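PDB 4IGV: kirola from Actinidia deliciosa, which is an allergenic ripening-related protein of unknown function that may, like other Bet v 1 relatives, bind small hydrophobic molecules. Local coordinates for residues G5-Q10 / E129-M134; Y29-M34 / K142-Y147; S82-I87 / I100-V105; V114-H119 / F136-T141. All coordinates share one frame; numbering follows the deposited sequence.

Contact 1 of 4, residues G5-Q10 / E129-M134; sequences GKMVKQ and EPNTLM
Met7 of strand 4-12 slides past Met134 near the start of helix 131-145, the two thioether chains running in opposite directions. This is the closely packed part of the contact. Met7 SD lies 3.6 Å from Met134 CB, and the Met134 methyl reaches back to the strand, with its CE 3.8 Å from Met7 CG. Met7 leaves the strand straight and bends only at its last torsion (chi3 -63°), which turns CE onto the proline ring, 3.8 Å from Pro130 CD. Met7 CE also comes within 3.4 Å of Asn131 OD1 and 3.9 Å of Glu129 CB. Met7 has two conformers, and these contacts belong to one of them. Pro130 is the N-cap residue of the helix and also the central residue of an inverse gamma turn, and its ring packs against Tyr96 and Phe99 of strand 96-107.

The solvent side is looser. Lys9 CB touches Met134 SD at 3.9 Å, after which the lysine chain bends away from the helix. Glu129 directs its carboxylate to Tyr120 OH, a hydrogen bond, and to Lys122 NZ, a salt bridge, and so ties the loop to strand 112-122. Between the two segments themselves the contact rests on thioether and hydrocarbon surfaces, without directional polar bonds, which is consistent with Met7 having two conformers.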
loop_
_atom_site.group_PDB
_atom_site.type_symbol
_atom_site.label_atom_id
_atom_site.label_comp_id
_atom_site.label_asym_id
_atom_site.label_seq_id
_atom_site.Cartn_x
_atom_site.Cartn_y
_atom_site.Cartn_z
ATOM N N GLY A 5 0.005 9.026 -14.863
ATOM C CA GLY A 5 0.967 9.575 -13.932
ATOM C C GLY A 5 1.629 8.487 -13.122
ATOM O O GLY A 5 1.162 7.339 -13.065
ATOM N N LYS A 6 2.726 8.881 -12.501
ATOM C CA LYS A 6 3.538 8.048 -11.644
ATOM C C LYS A 6 4.007 8.897 -10.480
ATOM O O LYS A 6 4.317 10.093 -10.625
ATOM C CB LYS A 6 4.758 7.514 -12.419
ATOM C CG LYS A 6 5.737 6.646 -11.615
ATOM C CD LYS A 6 6.909 6.256 -12.525
ATOM C CE LYS A 6 7.915 5.263 -11.907
ATOM N NZ LYS A 6 8.909 4.882 -12.993
ATOM N N MET A 7 4.096 8.262 -9.326
ATOM C CA MET A 7 4.595 8.930 -8.135
ATOM C C MET A 7 5.386 7.894 -7.341
ATOM O O MET A 7 4.927 6.791 -7.152
ATOM C CB MET A 7 3.414 9.455 -7.322
ATOM C CG MET A 7 3.782 10.238 -6.080
ATOM S SD MET A 7 2.335 10.830 -5.175
ATOM C CE MET A 7 1.622 11.939 -6.423
ATOM N N VAL A 8 6.568 8.281 -6.876
ATOM C CA VAL A 8 7.489 7.392 -6.201
ATOM C C VAL A 8 8.013 8.099 -4.947
ATOM O O VAL A 8 8.461 9.258 -4.974
ATOM C CB VAL A 8 8.691 7.021 -7.088
ATOM C CG1 VAL A 8 9.681 6.104 -6.294
ATOM C CG2 VAL A 8 8.260 6.399 -8.442
ATOM N N LYS A 9 8.013 7.383 -3.841
ATOM C CA LYS A 9 8.638 7.883 -2.604
ATOM C C LYS A 9 9.324 6.748 -1.870
ATOM O O LYS A 9 8.714 5.718 -1.629
ATOM C CB LYS A 9 7.626 8.520 -1.644
ATOM C CG LYS A 9 8.254 9.227 -0.435
ATOM C CD LYS A 9 8.791 10.604 -0.805
ATOM C CE LYS A 9 8.766 11.661 0.342
ATOM N NZ LYS A 9 9.525 11.301 1.567
ATOM N N GLN A 10 10.609 6.990 -1.536
ATOM C CA GLN A 10 11.435 6.043 -0.795
ATOM C C GLN A 10 11.691 6.606 0.563
ATOM O O GLN A 10 12.142 7.734 0.686
ATOM C CB GLN A 10 12.759 5.811 -1.484
ATOM C CG GLN A 10 13.660 4.781 -0.785
ATOM C CD GLN A 10 14.905 4.434 -1.582
ATOM O OE1 GLN A 10 15.437 5.254 -2.346
ATOM N NE2 GLN A 10 15.363 3.193 -1.437
ATOM N N GLU A 129 -3.205 14.932 -8.597
ATOM C CA GLU A 129 -2.231 13.865 -8.348
ATOM C C GLU A 129 -2.502 13.335 -6.912
ATOM O O GLU A 129 -2.934 14.081 -6.028
ATOM C CB GLU A 129 -0.770 14.306 -8.456
ATOM C CG GLU A 129 -0.267 14.977 -9.721
ATOM C CD GLU A 129 -1.049 14.682 -10.974
ATOM O OE1 GLU A 129 -1.173 13.495 -11.342
ATOM O OE2 GLU A 129 -1.492 15.675 -11.634
ATOM N N PRO A 130 -2.252 12.044 -6.677
ATOM C CA PRO A 130 -2.615 11.382 -5.408
ATOM C C PRO A 130 -1.632 11.637 -4.271
ATOM O O PRO A 130 -1.180 10.702 -3.553
ATOM C CB PRO A 130 -2.692 9.912 -5.807
ATOM C CG PRO A 130 -1.747 9.789 -6.938
ATOM C CD PRO A 130 -1.827 11.077 -7.701
ATOM N N ASN A 131 -1.327 12.908 -4.029
ATOM C CA ASN A 131 -0.397 13.231 -2.946
ATOM C C ASN A 131 -0.910 12.842 -1.572
ATOM O O ASN A 131 -0.153 12.365 -0.747
ATOM C CB ASN A 131 -0.018 14.727 -2.980
ATOM C CG ASN A 131 0.850 15.045 -4.185
ATOM O OD1 ASN A 131 2.003 14.598 -4.259
ATOM N ND2 ASN A 131 0.306 15.752 -5.130
ATOM N N THR A 132 -2.198 13.018 -1.341
ATOM C CA THR A 132 -2.765 12.709 -0.049
ATOM C C THR A 132 -2.653 11.215 0.214
ATOM O O THR A 132 -2.355 10.790 1.317
ATOM C CB THR A 132 -4.248 13.175 0.058
ATOM O OG1 THR A 132 -4.298 14.617 -0.076
ATOM C CG2 THR A 132 -4.841 12.788 1.381
ATOM N N LEU A 133 -2.844 10.390 -0.816
ATOM C CA LEU A 133 -2.713 8.948 -0.639
ATOM C C LEU A 133 -1.251 8.543 -0.370
ATOM O O LEU A 133 -0.960 7.662 0.429
ATOM C CB LEU A 133 -3.258 8.220 -1.890
ATOM C CG LEU A 133 -3.352 6.721 -1.754
ATOM C CD1 LEU A 133 -4.413 6.290 -0.700
ATOM C CD2 LEU A 133 -3.605 6.022 -3.090
ATOM N N MET A 134 -0.324 9.202 -1.064
ATOM C CA MET A 134 1.090 8.928 -0.779
ATOM C C MET A 134 1.458 9.296 0.652
ATOM O O MET A 134 2.133 8.520 1.327
ATOM C CB MET A 134 2.012 9.632 -1.787
ATOM C CG MET A 134 3.468 9.321 -1.553
ATOM S SD MET A 134 3.899 7.554 -1.771
ATOM C CE MET A 134 3.947 7.467 -3.543
#

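Contact 2 of 4, residues Y29-M34 / K142-Y147; sequences YLISEM and KDIETY
The two segments come closest where Met34, at the end of helix 30-34, faces Ile144 in the last turn of helix 131-145, with 5.6 Å between Met34 CA and Ile144 CA. Just beyond, the chain leaves the helix: Thr146 OG1 donates to Lys142 O, and Tyr147 swings back over the shorter helix.

Met34 and Tyr147 carry most of the side-chain packing. The tyrosine ring, swung away from its own backbone N (chi1 -178°), lies across the methionine chain at about a right angle. Met34 CG stands over the middle of one face, 3.7 Å from the Tyr147 ring centroid and 10° off its normal, a CH-pi contact. Met34 SD lies obliquely, 4.8 Å from the Tyr147 centroid, as a Met-aromatic contact, and the extended chain ends with Met34 CE 4.0 Å from Tyr147 CD2. Glu33 meets the phenol end of the ring: its CG is 3.1 Å from Tyr147 OH, and the carboxylate plane is turned only 2° from that of the ring. Asp143 CB rests against the Met34 carbonyl, 3.5 Å from Met34 O, while Asp143 OD2 is hydrogen-bonded to Ser35 OG just past helix 30-34. Deeper in, Ile31 CG2 packs on Ile144 CD1 at 3.7 Å in one of two Ile31 conformers.

Ile23 of helix 17-25 touches Ile31, Met34 and Ile144 together, so three helices converge here, and Ile31 continues the packing onto Ile39 and Val42 of strand 39-46.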
loop_
_atom_site.group_PDB
_atom_site.type_symbol
_atom_site.label_atom_id
_atom_site.label_comp_id
_atom_site.label_asym_id
_atom_site.label_seq_id
_atom_site.Cartn_x
_atom_site.Cartn_y
_atom_site.Cartn_z
ATOM N N TYR A 29 -3.214 -7.879 7.270
ATOM C CA TYR A 29 -4.155 -7.583 8.324
ATOM C C TYR A 29 -3.520 -6.934 9.559
ATOM O O TYR A 29 -4.199 -6.240 10.317
ATOM C CB TYR A 29 -4.959 -8.800 8.744
ATOM C CG TYR A 29 -4.114 -10.000 9.122
ATOM C CD1 TYR A 29 -3.589 -10.105 10.397
ATOM C CD2 TYR A 29 -3.815 -11.009 8.228
ATOM C CE1 TYR A 29 -2.817 -11.188 10.752
ATOM C CE2 TYR A 29 -3.051 -12.086 8.575
ATOM C CZ TYR A 29 -2.536 -12.172 9.846
ATOM O OH TYR A 29 -1.772 -13.289 10.176
ATOM N N LEU A 30 -2.216 -7.144 9.769
ATOM C CA LEU A 30 -1.570 -6.513 10.940
ATOM C C LEU A 30 -1.592 -4.980 10.864
ATOM O O LEU A 30 -1.425 -4.330 11.889
ATOM C CB LEU A 30 -0.124 -6.991 11.066
ATOM C CG LEU A 30 0.037 -8.427 11.453
ATOM C CD1 LEU A 30 1.496 -8.818 11.437
ATOM C CD2 LEU A 30 -0.576 -8.754 12.839
ATOM N N ILE A 31 -1.772 -4.388 9.678
ATOM C CA ILE A 31 -1.722 -2.923 9.583
ATOM C C ILE A 31 -2.943 -2.263 10.204
ATOM O O ILE A 31 -2.898 -1.069 10.523
ATOM C CB ILE A 31 -1.455 -2.365 8.155
ATOM C CG1 ILE A 31 -2.652 -2.601 7.211
ATOM C CG2 ILE A 31 -0.055 -2.850 7.635
ATOM C CD1 ILE A 31 -2.524 -1.958 5.820
ATOM N N SER A 32 -4.038 -3.004 10.365
ATOM C CA SER A 32 -5.138 -2.482 11.199
ATOM C C SER A 32 -4.651 -2.209 12.609
ATOM O O SER A 32 -4.905 -1.122 13.148
ATOM C CB SER A 32 -6.289 -3.466 11.222
ATOM O OG SER A 32 -6.704 -3.640 9.886
ATOM N N GLU A 33 -3.911 -3.158 13.182
ATOM C CA GLU A 33 -3.423 -3.038 14.536
ATOM C C GLU A 33 -2.328 -1.975 14.696
ATOM O O GLU A 33 -2.283 -1.268 15.725
ATOM C CB GLU A 33 -2.926 -4.424 14.960
ATOM C CG GLU A 33 -1.964 -4.466 16.076
ATOM C CD GLU A 33 -1.369 -5.882 16.216
ATOM O OE1 GLU A 33 -2.112 -6.752 16.726
ATOM O OE2 GLU A 33 -0.194 -6.109 15.803
ATOM N N MET A 34 -1.436 -1.881 13.692
ATOM C CA MET A 34 -0.259 -1.025 13.765
ATOM C C MET A 34 -0.519 0.410 13.371
ATOM O O MET A 34 0.159 1.332 13.833
ATOM C CB MET A 34 0.879 -1.603 12.933
ATOM C CG MET A 34 1.235 -2.997 13.400
ATOM S SD MET A 34 2.491 -3.786 12.347
ATOM C CE MET A 34 2.835 -5.269 13.299
ATOM N N LYS A 142 5.498 4.709 8.748
ATOM C CA LYS A 142 6.061 5.211 10.000
ATOM C C LYS A 142 5.394 4.598 11.228
ATOM O O LYS A 142 6.079 4.307 12.229
ATOM C CB LYS A 142 6.007 6.737 10.019
ATOM C CG LYS A 142 6.955 7.385 9.008
ATOM C CD LYS A 142 6.770 8.865 8.926
ATOM C CE LYS A 142 7.606 9.461 7.830
ATOM N NZ LYS A 142 7.365 10.934 7.773
ATOM N N ASP A 143 4.089 4.349 11.114
ATOM C CA ASP A 143 3.373 3.666 12.203
ATOM C C ASP A 143 3.898 2.245 12.371
ATOM O O ASP A 143 4.075 1.821 13.503
ATOM C CB ASP A 143 1.891 3.676 11.951
ATOM C CG ASP A 143 1.250 5.015 12.227
ATOM O OD1 ASP A 143 1.868 5.896 12.879
ATOM O OD2 ASP A 143 0.093 5.237 11.817
ATOM N N ILE A 144 4.157 1.555 11.248
ATOM C CA ILE A 144 4.666 0.184 11.360
ATOM C C ILE A 144 6.049 0.200 11.974
ATOM O O ILE A 144 6.365 -0.582 12.875
ATOM C CB ILE A 144 4.656 -0.508 10.002
ATOM C CG1 ILE A 144 3.236 -0.740 9.505
ATOM C CG2 ILE A 144 5.501 -1.791 10.057
ATOM C CD1 ILE A 144 3.149 -1.095 7.989
ATOM N N GLU A 145 6.919 1.071 11.473
ATOM C CA GLU A 145 8.312 1.067 11.949
ATOM C C GLU A 145 8.462 1.413 13.399
ATOM O O GLU A 145 9.415 0.997 14.043
ATOM C CB GLU A 145 9.196 1.943 11.022
ATOM C CG GLU A 145 9.064 3.360 11.209
ATOM C CD GLU A 145 9.937 4.227 10.223
ATOM O OE1 GLU A 145 11.123 4.042 10.211
ATOM O OE2 GLU A 145 9.315 4.968 9.411
ATOM N N THR A 146 7.507 2.160 13.958
ATOM C CA THR A 146 7.581 2.624 15.325
ATOM C C THR A 146 6.632 1.831 16.238
ATOM O O THR A 146 6.518 2.190 17.426
ATOM C CB THR A 146 7.251 4.119 15.462
ATOM O OG1 THR A 146 5.939 4.406 14.971
ATOM C CG2 THR A 146 8.279 4.966 14.737
ATOM N N TYR A 147 5.981 0.787 15.730
ATOM C CA TYR A 147 5.005 0.047 16.519
ATOM C C TYR A 147 5.671 -0.664 17.692
ATOM O O TYR A 147 6.665 -1.343 17.515
ATOM C CB TYR A 147 4.301 -0.971 15.621
ATOM C CG TYR A 147 3.232 -1.741 16.342
ATOM C CD1 TYR A 147 2.019 -1.150 16.650
ATOM C CD2 TYR A 147 3.393 -3.080 16.599
ATOM C CE1 TYR A 147 1.026 -1.856 17.280
ATOM C CE2 TYR A 147 2.401 -3.810 17.252
ATOM C CZ TYR A 147 1.223 -3.195 17.592
ATOM O OH TYR A 147 0.223 -3.909 18.218
#

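Contact 3 of 4, residues S82-I87 / I100-V105; sequences SVTFKI and IIIVQV
Residues Ser82-Ile87 and Ile100-Val105 form the paired arms of an antiparallel beta hairpin in the curved sheet of the Bet v 1 fold. Val83 with Val103 and Phe85 with Ile101 are the hydrogen-bonded pairs, each closed by two backbone bonds; Phe85 N donates to Ile101 O over 2.8 Å, almost straight at 177°. The non-hydrogen-bonded pairs between and beyond them, such as Thr84 with Ile102, bring CA-H groups against carbonyl oxygens; Ser82 CA, for instance, is 3.2 Å from Val103 O.

Side chains alternate between two faces. Val83, Phe85, Ile101 and Val103 share the face turned to the protein interior, where Val103 meets Phe24 of helix 17-25. Phe85 can be followed outward along this face. Its CB lies 3.8 Å from Ile101 O. The first torsion (chi1 -62°) holds the ring beside the backbone N, where one edge runs along the partner strand: Phe85 CD2 is 3.7 Å from the same Ile101 O, and further out Phe85 CE2 touches CG2 of Val103, a residue with two conformers, at 4.0 Å. Leu28 also packs against this phenylalanine.

On the other face Thr84 and Ile102 run alongside each other, both directed outward from the sheet, with Thr84 OG1 3.7 Å from Ile102 CG1. At the start of strand 82-88, Ser82 OG comes to 3.4 Å from the Ile102 CG2 methyl.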
loop_
_atom_site.group_PDB
_atom_site.type_symbol
_atom_site.label_atom_id
_atom_site.label_comp_id
_atom_site.label_asym_id
_atom_site.label_seq_id
_atom_site.Cartn_x
_atom_site.Cartn_y
_atom_site.Cartn_z
ATOM N N SER A 82 9.011 -7.268 -3.424
ATOM C CA SER A 82 8.018 -6.402 -4.020
ATOM C C SER A 82 6.655 -7.053 -4.090
ATOM O O SER A 82 6.544 -8.271 -4.313
ATOM C CB SER A 82 8.491 -6.005 -5.427
ATOM O OG SER A 82 7.625 -5.064 -6.015
ATOM N N VAL A 83 5.631 -6.237 -3.920
ATOM C CA VAL A 83 4.240 -6.680 -4.085
ATOM C C VAL A 83 3.489 -5.554 -4.763
ATOM O O VAL A 83 3.700 -4.370 -4.460
ATOM C CB VAL A 83 3.629 -7.181 -2.782
ATOM C CG1 VAL A 83 3.728 -6.131 -1.689
ATOM C CG2 VAL A 83 2.139 -7.661 -3.018
ATOM N N THR A 84 2.695 -5.915 -5.770
ATOM C CA THR A 84 1.924 -4.981 -6.562
ATOM C C THR A 84 0.424 -5.217 -6.362
ATOM O O THR A 84 -0.080 -6.321 -6.577
ATOM C CB THR A 84 2.229 -5.098 -8.054
ATOM O OG1 THR A 84 3.635 -4.884 -8.263
ATOM C CG2 THR A 84 1.429 -4.110 -8.888
ATOM N N PHE A 85 -0.255 -4.153 -5.941
ATOM C CA PHE A 85 -1.699 -4.139 -5.696
ATOM C C PHE A 85 -2.397 -3.331 -6.783
ATOM O O PHE A 85 -1.985 -2.214 -7.117
ATOM C CB PHE A 85 -1.974 -3.459 -4.385
ATOM C CG PHE A 85 -1.366 -4.135 -3.186
ATOM C CD1 PHE A 85 -2.022 -5.161 -2.530
ATOM C CD2 PHE A 85 -0.145 -3.739 -2.723
ATOM C CE1 PHE A 85 -1.418 -5.799 -1.401
ATOM C CE2 PHE A 85 0.465 -4.353 -1.600
ATOM C CZ PHE A 85 -0.178 -5.384 -0.954
ATOM N N LYS A 86 -3.390 -3.929 -7.433
ATOM C CA LYS A 86 -4.233 -3.236 -8.407
ATOM C C LYS A 86 -5.568 -2.898 -7.738
ATOM O O LYS A 86 -6.246 -3.804 -7.299
ATOM C CB LYS A 86 -4.473 -4.081 -9.667
ATOM C CG LYS A 86 -5.487 -3.474 -10.614
ATOM C CD LYS A 86 -5.680 -4.390 -11.826
ATOM C CE LYS A 86 -6.804 -3.935 -12.667
ATOM N NZ LYS A 86 -6.946 -4.976 -13.725
ATOM N N ILE A 87 -5.956 -1.640 -7.716
ATOM C CA ILE A 87 -7.242 -1.240 -7.163
ATOM C C ILE A 87 -8.311 -1.481 -8.191
ATOM O O ILE A 87 -8.197 -1.009 -9.327
ATOM C CB ILE A 87 -7.256 0.244 -6.681
ATOM C CG1 ILE A 87 -6.090 0.510 -5.721
ATOM C CG2 ILE A 87 -8.672 0.575 -6.078
ATOM C CD1 ILE A 87 -5.898 1.979 -5.309
ATOM N N ILE A 100 -2.450 1.440 -9.579
ATOM C CA ILE A 100 -1.592 0.356 -9.120
ATOM C C ILE A 100 -0.639 0.920 -8.068
ATOM O O ILE A 100 -0.143 2.025 -8.194
ATOM C CB ILE A 100 -0.724 -0.190 -10.275
ATOM C CG1 ILE A 100 -1.618 -0.664 -11.438
ATOM C CG2 ILE A 100 0.131 -1.271 -9.771
ATOM C CD1 ILE A 100 -2.525 -1.532 -11.079
ATOM N N ILE A 101 -0.441 0.164 -6.995
ATOM C CA ILE A 101 0.474 0.534 -5.933
ATOM C C ILE A 101 1.488 -0.583 -5.775
ATOM O O ILE A 101 1.145 -1.730 -5.589
ATOM C CB ILE A 101 -0.255 0.712 -4.587
ATOM C CG1 ILE A 101 -1.252 1.878 -4.709
ATOM C CG2 ILE A 101 0.753 0.983 -3.416
ATOM C CD1 ILE A 101 -2.101 2.098 -3.437
ATOM N N ILE A 102 2.749 -0.236 -5.895
ATOM C CA ILE A 102 3.865 -1.177 -5.716
ATOM C C ILE A 102 4.588 -0.829 -4.453
ATOM O O ILE A 102 4.961 0.344 -4.235
ATOM C CB ILE A 102 4.852 -1.122 -6.891
ATOM C CG1 ILE A 102 4.163 -1.233 -8.230
ATOM C CG2 ILE A 102 5.893 -2.220 -6.732
ATOM C CD1 ILE A 102 5.139 -0.920 -9.405
ATOM N N VAL A 103 4.763 -1.812 -3.589
ATOM C CA VAL A 103 5.555 -1.670 -2.352
ATOM C C VAL A 103 6.794 -2.542 -2.546
ATOM O O VAL A 103 6.693 -3.706 -2.851
ATOM C CB VAL A 103 4.807 -2.177 -1.087
ATOM C CG1 VAL A 103 5.593 -1.729 0.166
ATOM C CG2 VAL A 103 3.381 -1.686 -1.028
ATOM N N GLN A 104 7.971 -1.959 -2.397
ATOM C CA GLN A 104 9.209 -2.706 -2.573
ATOM C C GLN A 104 10.183 -2.384 -1.455
ATOM O O GLN A 104 10.446 -1.213 -1.188
ATOM C CB GLN A 104 9.834 -2.343 -3.945
ATOM C CG GLN A 104 10.973 -3.210 -4.294
ATOM C CD GLN A 104 12.305 -2.648 -3.888
ATOM O OE1 GLN A 104 12.558 -1.434 -4.044
ATOM N NE2 GLN A 104 13.190 -3.511 -3.382
ATOM N N VAL A 105 10.704 -3.402 -0.817
ATOM C CA VAL A 105 11.520 -3.272 0.398
ATOM C C VAL A 105 12.960 -3.656 0.085
ATOM O O VAL A 105 13.227 -4.730 -0.432
ATOM C CB VAL A 105 10.970 -4.169 1.542
ATOM C CG1 VAL A 105 11.795 -3.879 2.842
ATOM C CG2 VAL A 105 9.472 -3.889 1.743
#

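Contact 4 of 4, residues V114-H119 / F136-T141; sequences VTWTFH and FCIEIT
Trp116, on strand 112-122, and Thr141, on helix 131-145, are joined by the hydrogen bond of this contact. Trp116 NE1 donates to Thr141 OG1 over 2.9 Å, a bent bond (133° at the hydrogen), with the oxygen 20° out of the indole plane. This bond satisfies the buried indole N-H. Thr141 OG1 in turn donates to Cys137 O at 2.8 Å, the -59° chi1 folding it back onto the helix. The hydroxyl therefore receives one hydrogen bond and gives another, which fixes its rotation. Cys137 O also accepts from Thr141 N, and the two donors approach opposite faces of the carbonyl plane.

Sulfur and CH-pi contacts centre on Cys137. Its CB stands over the six-membered ring of Trp116, 3.6 Å from the centroid, while Cys137 SG sits obliquely, 3.6 Å from Trp116 CZ3. Cys137 SG also meets the edge of a second ring, 4.0 Å from Phe118 CZ.

Apolar packing closes the flanks. Ile138, which has an alternative conformer, brings CD1 to 3.6 Å from Trp116 CD1, and the Val114 CG2 and Thr141 CG2 methyls are a looser 4.4 Å apart.

The strand and helix segments run nearly antiparallel, their axes 10.0 Å apart at the closest. This is the helix-grip arrangement of the Bet v 1 fold, in which a curved antiparallel sheet wraps round a long C-terminal helix.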
loop_
_atom_site.group_PDB
_atom_site.type_symbol
_atom_site.label_atom_id
_atom_site.label_comp_id
_atom_site.label_asym_id
_atom_site.label_seq_id
_atom_site.Cartn_x
_atom_site.Cartn_y
_atom_site.Cartn_z
ATOM N N VAL A 114 11.816 1.383 2.211
ATOM C CA VAL A 114 10.560 1.018 1.553
ATOM C C VAL A 114 10.282 2.021 0.460
ATOM O O VAL A 114 10.325 3.250 0.726
ATOM C CB VAL A 114 9.415 0.993 2.607
ATOM C CG1 VAL A 114 8.078 0.605 1.923
ATOM C CG2 VAL A 114 9.749 0.054 3.773
ATOM N N THR A 115 10.054 1.536 -0.748
ATOM C CA THR A 115 9.709 2.400 -1.827
ATOM C C THR A 115 8.270 2.151 -2.221
ATOM O O THR A 115 7.874 1.008 -2.501
ATOM C CB THR A 115 10.616 2.129 -3.033
ATOM O OG1 THR A 115 11.955 2.439 -2.652
ATOM C CG2 THR A 115 10.251 3.095 -4.197
ATOM N N TRP A 116 7.508 3.233 -2.266
ATOM C CA TRP A 116 6.099 3.213 -2.692
ATOM C C TRP A 116 6.032 3.822 -4.101
ATOM O O TRP A 116 6.553 4.936 -4.321
ATOM C CB TRP A 116 5.284 4.090 -1.719
ATOM C CG TRP A 116 5.121 3.496 -0.376
ATOM C CD1 TRP A 116 5.906 3.722 0.694
ATOM C CD2 TRP A 116 4.043 2.666 0.078
ATOM N NE1 TRP A 116 5.451 2.996 1.782
ATOM C CE2 TRP A 116 4.270 2.399 1.431
ATOM C CE3 TRP A 116 2.883 2.212 -0.504
ATOM C CZ2 TRP A 116 3.415 1.614 2.187
ATOM C CZ3 TRP A 116 2.029 1.423 0.230
ATOM C CH2 TRP A 116 2.271 1.175 1.590
ATOM N N THR A 117 5.444 3.105 -5.038
ATOM C CA THR A 117 5.260 3.579 -6.373
ATOM C C THR A 117 3.798 3.500 -6.738
ATOM O O THR A 117 3.189 2.432 -6.599
ATOM C CB THR A 117 6.129 2.788 -7.386
ATOM O OG1 THR A 117 7.489 2.851 -7.060
ATOM C CG2 THR A 117 5.936 3.322 -8.830
ATOM N N PHE A 118 3.237 4.583 -7.251
ATOM C CA PHE A 118 1.897 4.602 -7.806
ATOM C C PHE A 118 1.982 4.762 -9.305
ATOM O O PHE A 118 2.729 5.594 -9.793
ATOM C CB PHE A 118 1.067 5.776 -7.309
ATOM C CG PHE A 118 0.858 5.873 -5.820
ATOM C CD1 PHE A 118 1.045 4.835 -4.935
ATOM C CD2 PHE A 118 0.364 7.077 -5.305
ATOM C CE1 PHE A 118 0.787 5.003 -3.584
ATOM C CE2 PHE A 118 0.118 7.244 -3.932
ATOM C CZ PHE A 118 0.293 6.198 -3.113
ATOM N N HIS A 119 1.214 3.960 -10.039
ATOM C CA HIS A 119 1.021 4.179 -11.471
ATOM C C HIS A 119 -0.474 4.318 -11.647
ATOM O O HIS A 119 -1.245 3.438 -11.248
ATOM C CB HIS A 119 1.488 2.985 -12.295
ATOM C CG HIS A 119 2.966 2.796 -12.325
ATOM N ND1 HIS A 119 3.775 3.543 -13.163
ATOM C CD2 HIS A 119 3.783 1.921 -11.697
ATOM C CE1 HIS A 119 5.039 3.196 -12.973
ATOM N NE2 HIS A 119 5.074 2.212 -12.097
ATOM N N PHE A 136 -0.481 9.249 3.145
ATOM C CA PHE A 136 -1.127 8.206 3.937
ATOM C C PHE A 136 -0.267 6.951 4.033
ATOM O O PHE A 136 -0.087 6.349 5.069
ATOM C CB PHE A 136 -2.541 8.019 3.355
ATOM C CG PHE A 136 -3.326 6.805 3.791
ATOM C CD1 PHE A 136 -4.265 6.874 4.809
ATOM C CD2 PHE A 136 -3.179 5.642 3.098
ATOM C CE1 PHE A 136 -5.027 5.739 5.122
ATOM C CE2 PHE A 136 -3.916 4.524 3.422
ATOM C CZ PHE A 136 -4.827 4.605 4.465
ATOM N N CYS A 137 0.237 6.510 2.877
ATOM C CA CYS A 137 1.092 5.341 2.809
ATOM C C CYS A 137 2.384 5.526 3.585
ATOM O O CYS A 137 2.843 4.598 4.261
ATOM C CB CYS A 137 1.397 4.988 1.363
ATOM S SG CYS A 137 -0.035 4.333 0.423
ATOM N N ILE A 138 2.978 6.701 3.487
ATOM C CA ILE A 138 4.196 6.975 4.233
ATOM C C ILE A 138 3.906 6.974 5.739
ATOM O O ILE A 138 4.706 6.497 6.535
ATOM C CB ILE A 138 4.852 8.266 3.768
ATOM C CG1 ILE A 138 5.315 8.106 2.296
ATOM C CG2 ILE A 138 6.047 8.622 4.660
ATOM C CD1 ILE A 138 6.356 7.059 2.085
ATOM N N GLU A 139 2.724 7.476 6.110
ATOM C CA GLU A 139 2.320 7.515 7.532
ATOM C C GLU A 139 2.194 6.115 8.047
ATOM O O GLU A 139 2.715 5.752 9.101
ATOM C CB GLU A 139 0.955 8.196 7.750
ATOM C CG GLU A 139 0.749 8.424 9.266
ATOM C CD GLU A 139 -0.650 8.759 9.735
ATOM O OE1 GLU A 139 -1.436 9.366 8.969
ATOM O OE2 GLU A 139 -0.923 8.408 10.923
ATOM N N ILE A 140 1.484 5.288 7.289
ATOM C CA ILE A 140 1.346 3.868 7.633
ATOM C C ILE A 140 2.724 3.241 7.853
ATOM O O ILE A 140 2.943 2.530 8.828
ATOM C CB ILE A 140 0.527 3.085 6.610
ATOM C CG1 ILE A 140 -0.932 3.513 6.719
ATOM C CG2 ILE A 140 0.698 1.579 6.857
ATOM C CD1 ILE A 140 -1.739 3.017 5.526
ATOM N N THR A 141 3.661 3.546 6.950
ATOM C CA THR A 141 5.004 3.034 7.050
ATOM C C THR A 141 5.654 3.453 8.377
ATOM O O THR A 141 6.265 2.643 9.069
ATOM C CB THR A 141 5.858 3.548 5.866
ATOM O OG1 THR A 141 5.242 3.124 4.636
ATOM C CG2 THR A 141 7.293 3.051 5.925
#

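Overall arrangement
Contacts 1, 4 and 2 follow helix 131-145 from its start to its end, and the centres of contacts 1 and 2 lie about 20 Å apart. Contact 4 takes the middle, its centre about 8 Å from that of contact 1 and about 13 Å from that of contact 2. Contacts 1, 3 and 4 also share one antiparallel sheet: strand 112-122 lies between strands 4-12 and 96-107, joined by probable backbone hydrogen bonds such as Phe118 N with Met7 O and Ile102 N with Thr117 O. Inside, Val103 of contact 3 packs on Trp116 of contact 4. Contact 2 touches neither contact 1 nor contact 3, the latter about 8 Å away between nearest atoms.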